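Local coordinates for VC0179-like protein (PDB 4XJ6) that probably makes the signalling molecule cyclic GMP-AMP by magnesium-dependent nucleotidyl transfer, as a bacterial homologue of cyclic GMP-AMP synthase, at residues 88-100 / 145-157. Sequence-based numbering, arbitrary orientation.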
loop_
_atom_site.group_PDB
_atom_site.type_symbol
_atom_site.label_atom_id
_atom_site.label_comp_id
_atom_site.label_asym_id
_atom_site.label_seq_id
_atom_site.Cartn_x
_atom_site.Cartn_y
_atom_site.Cartn_z
ATOM N N LEU A 88 12.215 4.027 27.053
ATOM C CA LEU A 88 11.155 3.049 26.822
ATOM C C LEU A 88 11.593 1.623 27.140
ATOM O O LEU A 88 10.861 0.874 27.784
ATOM C CB LEU A 88 10.675 3.124 25.372
ATOM C CG LEU A 88 9.941 4.403 24.978
ATOM C CD1 LEU A 88 9.735 4.458 23.473
ATOM C CD2 LEU A 88 8.611 4.490 25.711
ATOM N N ILE A 89 12.782 1.249 26.680
ATOM C CA ILE A 89 13.324 -0.079 26.950
ATOM C C ILE A 89 13.662 -0.213 28.433
ATOM O O ILE A 89 13.500 -1.279 29.030
ATOM C CB ILE A 89 14.575 -0.359 26.088
ATOM C CG1 ILE A 89 14.187 -0.479 24.614
ATOM C CG2 ILE A 89 15.291 -1.628 26.537
ATOM C CD1 ILE A 89 15.369 -0.708 23.700
ATOM N N PHE A 90 14.115 0.886 29.023
ATOM C CA PHE A 90 14.462 0.921 30.436
ATOM C C PHE A 90 13.243 0.687 31.327
ATOM O O PHE A 90 13.314 -0.060 32.304
ATOM C CB PHE A 90 15.119 2.262 30.776
ATOM C CG PHE A 90 15.450 2.434 32.232
ATOM C CD1 PHE A 90 16.650 1.974 32.746
ATOM C CD2 PHE A 90 14.566 3.079 33.080
ATOM C CE1 PHE A 90 16.955 2.144 34.083
ATOM C CE2 PHE A 90 14.861 3.250 34.415
ATOM C CZ PHE A 90 16.060 2.781 34.920
ATOM N N GLU A 91 12.123 1.315 30.981
ATOM C CA GLU A 91 10.976 1.350 31.883
ATOM C C GLU A 91 9.744 0.585 31.394
ATOM O O GLU A 91 8.631 0.846 31.850
ATOM C CB GLU A 91 10.589 2.806 32.167
ATOM C CG GLU A 91 9.994 3.546 30.982
ATOM C CD GLU A 91 9.957 5.047 31.186
ATOM O OE1 GLU A 91 8.889 5.576 31.556
ATOM O OE2 GLU A 91 10.998 5.702 30.970
ATOM N N MET A 92 9.934 -0.368 30.487
ATOM C CA MET A 92 8.814 -1.193 30.042
ATOM C C MET A 92 8.478 -2.238 31.109
ATOM O O MET A 92 9.371 -2.863 31.682
ATOM C CB MET A 92 9.124 -1.860 28.698
ATOM C CG MET A 92 10.331 -2.778 28.699
ATOM S SD MET A 92 10.788 -3.303 27.031
ATOM C CE MET A 92 9.235 -3.972 26.448
ATOM N N GLU A 93 7.187 -2.405 31.382
ATOM C CA GLU A 93 6.723 -3.308 32.436
ATOM C C GLU A 93 7.173 -4.753 32.213
ATOM O O GLU A 93 7.469 -5.153 31.085
ATOM C CB GLU A 93 5.198 -3.252 32.546
ATOM C CG GLU A 93 4.663 -1.953 33.133
ATOM C CD GLU A 93 3.149 -1.941 33.235
ATOM O OE1 GLU A 93 2.480 -2.169 32.206
ATOM O OE2 GLU A 93 2.628 -1.711 34.347
ATOM N N ASP A 94 7.226 -5.522 33.299
ATOM C CA ASP A 94 7.678 -6.911 33.253
ATOM C C ASP A 94 6.904 -7.734 32.229
ATOM O O ASP A 94 7.493 -8.484 31.454
ATOM C CB ASP A 94 7.555 -7.560 34.635
ATOM C CG ASP A 94 8.626 -7.089 35.602
ATOM O OD1 ASP A 94 9.803 -7.007 35.194
ATOM O OD2 ASP A 94 8.289 -6.800 36.771
ATOM N N GLU A 95 5.584 -7.582 32.226
ATOM C CA GLU A 95 4.725 -8.327 31.312
ATOM C C GLU A 95 5.027 -7.966 29.859
ATOM O O GLU A 95 5.171 -8.844 29.008
ATOM C CB GLU A 95 3.250 -8.059 31.624
ATOM C CG GLU A 95 2.831 -8.385 33.053
ATOM C CD GLU A 95 3.249 -7.322 34.054
ATOM O OE1 GLU A 95 3.897 -6.335 33.647
ATOM O OE2 GLU A 95 2.929 -7.476 35.250
ATOM N N ALA A 96 5.122 -6.669 29.584
ATOM C CA ALA A 96 5.456 -6.195 28.247
ATOM C C ALA A 96 6.865 -6.632 27.873
ATOM O O ALA A 96 7.121 -7.017 26.731
ATOM C CB ALA A 96 5.326 -4.682 28.164
ATOM N N ARG A 97 7.774 -6.577 28.843
ATOM C CA ARG A 97 9.162 -6.953 28.613
ATOM C C ARG A 97 9.271 -8.441 28.290
ATOM O O ARG A 97 10.027 -8.834 27.402
ATOM C CB ARG A 97 10.028 -6.610 29.826
ATOM C CG ARG A 97 11.522 -6.642 29.539
ATOM C CD ARG A 97 12.345 -6.409 30.792
ATOM N NE ARG A 97 12.124 -5.085 31.361
ATOM C CZ ARG A 97 12.756 -3.987 30.956
ATOM N NH1 ARG A 97 13.647 -4.056 29.973
ATOM N NH2 ARG A 97 12.495 -2.820 31.528
ATOM N N ASP A 98 8.506 -9.257 29.011
ATOM C CA ASP A 98 8.479 -10.698 28.784
ATOM C C ASP A 98 8.059 -11.021 27.355
ATOM O O ASP A 98 8.664 -11.865 26.695
ATOM C CB ASP A 98 7.533 -11.383 29.774
ATOM C CG ASP A 98 8.084 -11.406 31.185
ATOM O OD1 ASP A 98 9.316 -11.296 31.343
ATOM O OD2 ASP A 98 7.283 -11.536 32.136
ATOM N N ASP A 99 7.018 -10.340 26.884
ATOM C CA ASP A 99 6.537 -10.520 25.521
ATOM C C ASP A 99 7.594 -10.104 24.505
ATOM O O ASP A 99 7.859 -10.824 23.540
ATOM C CB ASP A 99 5.256 -9.717 25.294
ATOM C CG ASP A 99 4.060 -10.307 26.014
ATOM O OD1 ASP A 99 4.059 -11.527 26.272
ATOM O OD2 ASP A 99 3.114 -9.549 26.314
ATOM N N PHE A 100 8.188 -8.936 24.736
ATOM C CA PHE A 100 9.172 -8.370 23.824
ATOM C C PHE A 100 10.367 -9.299 23.653
ATOM O O PHE A 100 10.835 -9.518 22.542
ATOM C CB PHE A 100 9.626 -6.997 24.326
ATOM C CG PHE A 100 10.539 -6.274 23.376
ATOM C CD1 PHE A 100 10.090 -5.883 22.127
ATOM C CD2 PHE A 100 11.841 -5.975 23.739
ATOM C CE1 PHE A 100 10.925 -5.217 21.252
ATOM C CE2 PHE A 100 12.681 -5.308 22.870
ATOM C CZ PHE A 100 12.223 -4.928 21.625
ATOM N N PRO A 145 -2.761 -3.000 23.030
ATOM C CA PRO A 145 -1.589 -3.878 23.137
ATOM C C PRO A 145 -0.775 -3.575 24.394
ATOM O O PRO A 145 -0.874 -2.468 24.927
ATOM C CB PRO A 145 -0.792 -3.553 21.871
ATOM C CG PRO A 145 -1.812 -3.069 20.906
ATOM C CD PRO A 145 -2.817 -2.320 21.723
ATOM N N SER A 146 0.007 -4.541 24.866
ATOM C CA SER A 146 0.774 -4.359 26.095
ATOM C C SER A 146 2.019 -3.506 25.861
ATOM O O SER A 146 2.335 -2.623 26.657
ATOM C CB SER A 146 1.171 -5.714 26.685
ATOM O OG SER A 146 2.059 -6.410 25.825
ATOM N N ILE A 147 2.719 -3.778 24.766
ATOM C CA ILE A 147 3.926 -3.036 24.419
ATOM C C ILE A 147 3.579 -1.674 23.810
ATOM O O ILE A 147 2.717 -1.575 22.936
ATOM C CB ILE A 147 4.810 -3.840 23.440
ATOM C CG1 ILE A 147 5.246 -5.158 24.086
ATOM C CG2 ILE A 147 6.018 -3.023 23.005
ATOM C CD1 ILE A 147 6.069 -6.052 23.182
ATOM N N GLY A 148 4.248 -0.631 24.291
ATOM C CA GLY A 148 3.999 0.726 23.833
ATOM C C GLY A 148 4.186 0.904 22.339
ATOM O O GLY A 148 5.069 0.289 21.737
ATOM N N HIS A 149 3.354 1.751 21.739
ATOM C CA HIS A 149 3.377 1.948 20.295
ATOM C C HIS A 149 4.615 2.721 19.850
ATOM O O HIS A 149 5.158 2.465 18.777
ATOM C CB HIS A 149 2.110 2.674 19.831
ATOM C CG HIS A 149 2.106 4.142 20.132
ATOM N ND1 HIS A 149 2.083 5.104 19.143
ATOM C CD2 HIS A 149 2.129 4.813 21.308
ATOM C CE1 HIS A 149 2.087 6.303 19.698
ATOM N NE2 HIS A 149 2.117 6.155 21.010
ATOM N N THR A 150 5.067 3.654 20.683
ATOM C CA THR A 150 6.232 4.474 20.363
ATOM C C THR A 150 7.491 3.623 20.236
ATOM O O THR A 150 8.309 3.837 19.338
ATOM C CB THR A 150 6.463 5.557 21.429
ATOM O OG1 THR A 150 5.303 6.392 21.521
ATOM C CG2 THR A 150 7.673 6.411 21.077
ATOM N N LEU A 151 7.636 2.659 21.142
ATOM C CA LEU A 151 8.776 1.750 21.135
ATOM C C LEU A 151 8.881 1.021 19.800
ATOM O O LEU A 151 9.928 1.045 19.147
ATOM C CB LEU A 151 8.655 0.742 22.282
ATOM C CG LEU A 151 9.888 -0.053 22.730
ATOM C CD1 LEU A 151 9.694 -0.543 24.157
ATOM C CD2 LEU A 151 10.181 -1.230 21.810
ATOM N N LEU A 152 7.787 0.375 19.407
ATOM C CA LEU A 152 7.739 -0.404 18.174
ATOM C C LEU A 152 7.948 0.469 16.946
ATOM O O LEU A 152 8.586 0.058 15.978
ATOM C CB LEU A 152 6.401 -1.138 18.072
ATOM C CG LEU A 152 6.042 -2.039 19.255
ATOM C CD1 LEU A 152 4.608 -2.524 19.140
ATOM C CD2 LEU A 152 7.006 -3.204 19.311
ATOM N N LEU A 153 7.400 1.679 16.993
ATOM C CA LEU A 153 7.536 2.625 15.892
ATOM C C LEU A 153 8.973 3.112 15.753
ATOM O O LEU A 153 9.469 3.299 14.643
ATOM C CB LEU A 153 6.594 3.816 16.086
ATOM C CG LEU A 153 5.114 3.548 15.810
ATOM C CD1 LEU A 153 4.271 4.756 16.196
ATOM C CD2 LEU A 153 4.903 3.171 14.346
ATOM N N LEU A 154 9.641 3.312 16.885
ATOM C CA LEU A 154 11.038 3.737 16.884
ATOM C C LEU A 154 11.966 2.633 16.390
ATOM O O LEU A 154 13.045 2.908 15.868
ATOM C CB LEU A 154 11.464 4.189 18.282
ATOM C CG LEU A 154 11.024 5.593 18.696
ATOM C CD1 LEU A 154 11.525 5.920 20.095
ATOM C CD2 LEU A 154 11.508 6.627 17.685
ATOM N N LEU A 155 11.543 1.385 16.561
ATOM C CA LEU A 155 12.315 0.248 16.073
ATOM C C LEU A 155 12.193 0.115 14.559
ATOM O O LEU A 155 13.136 -0.292 13.883
ATOM C CB LEU A 155 11.865 -1.045 16.751
ATOM C CG LEU A 155 12.134 -1.135 18.253
ATOM C CD1 LEU A 155 11.801 -2.524 18.764
ATOM C CD2 LEU A 155 13.577 -0.774 18.571
ATOM N N VAL A 156 11.022 0.459 14.035
ATOM C CA VAL A 156 10.813 0.488 12.595
ATOM C C VAL A 156 11.628 1.623 11.992
ATOM O O VAL A 156 12.303 1.446 10.974
ATOM C CB VAL A 156 9.326 0.661 12.239
ATOM C CG1 VAL A 156 9.167 0.958 10.760
ATOM C CG2 VAL A 156 8.539 -0.581 12.626
ATOM N N ASP A 157 11.564 2.786 12.635
ATOM C CA ASP A 157 12.327 3.949 12.200
ATOM C C ASP A 157 13.819 3.648 12.211
ATOM O O ASP A 157 14.541 4.018 11.288
ATOM C CB ASP A 157 12.028 5.156 13.090
ATOM C CG ASP A 157 10.648 5.730 12.851
ATOM O OD1 ASP A 157 9.964 5.264 11.919
ATOM O OD2 ASP A 157 10.257 6.660 13.588
#
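Carboxylate oxygen OD2 of Asp99 lies 3.3 Å from hydroxyl OG of Ser146, and both are tied to the backbone of Thr139: its N-H bonds to OD2, its carbonyl to OG. This polar corner fixes helix 94-102 to the loop that leads into helix 149-166; the docking of the helices themselves is apolar. Beside it, Ala96 sets its methyl against Ile147, CB to CG1 4.1 Å, where the chain enters helix 149-166. Ile147 CD1 then reaches CB of Phe100 at 3.9 Å, the two side chains crossing nearly at right angles. With CG opposite the backbone N (chi1 -174°), the Phe100 ring extends along helix 149-166 and takes Leu155 CD1 at its edge, 3.8 Å from CZ, while Leu151 CD2 approaches obliquely. The other branch of Leu151, CD1, touches both CB of Leu88 and the sulfur of Met92, 4.1 Å from SD. Leu88 in turn lays CD1 on the first turn of helix 149-166, 3.6 Å from Leu151 N, with Thr150 CG2 alongside.

The turn between helices 79-90 and 94-102 is itself held by Arg97. Its NH1 bonds to Ile89 O at 2.9 Å, nearly end-on to the C=O (165°) although bent at the hydrogen (135°), and NH2 adds weak bonds to Ile89 O and Phe90 O, so the guanidinium covers the C-terminal end of helix 79-90. Met92 CG rests over one face of that group. The interface is thus apolar along most of its length, and its polar corner works through a shared third residue, tying helix 94-102 to the residue that follows strand 128-138 and to the approach to helix 149-166.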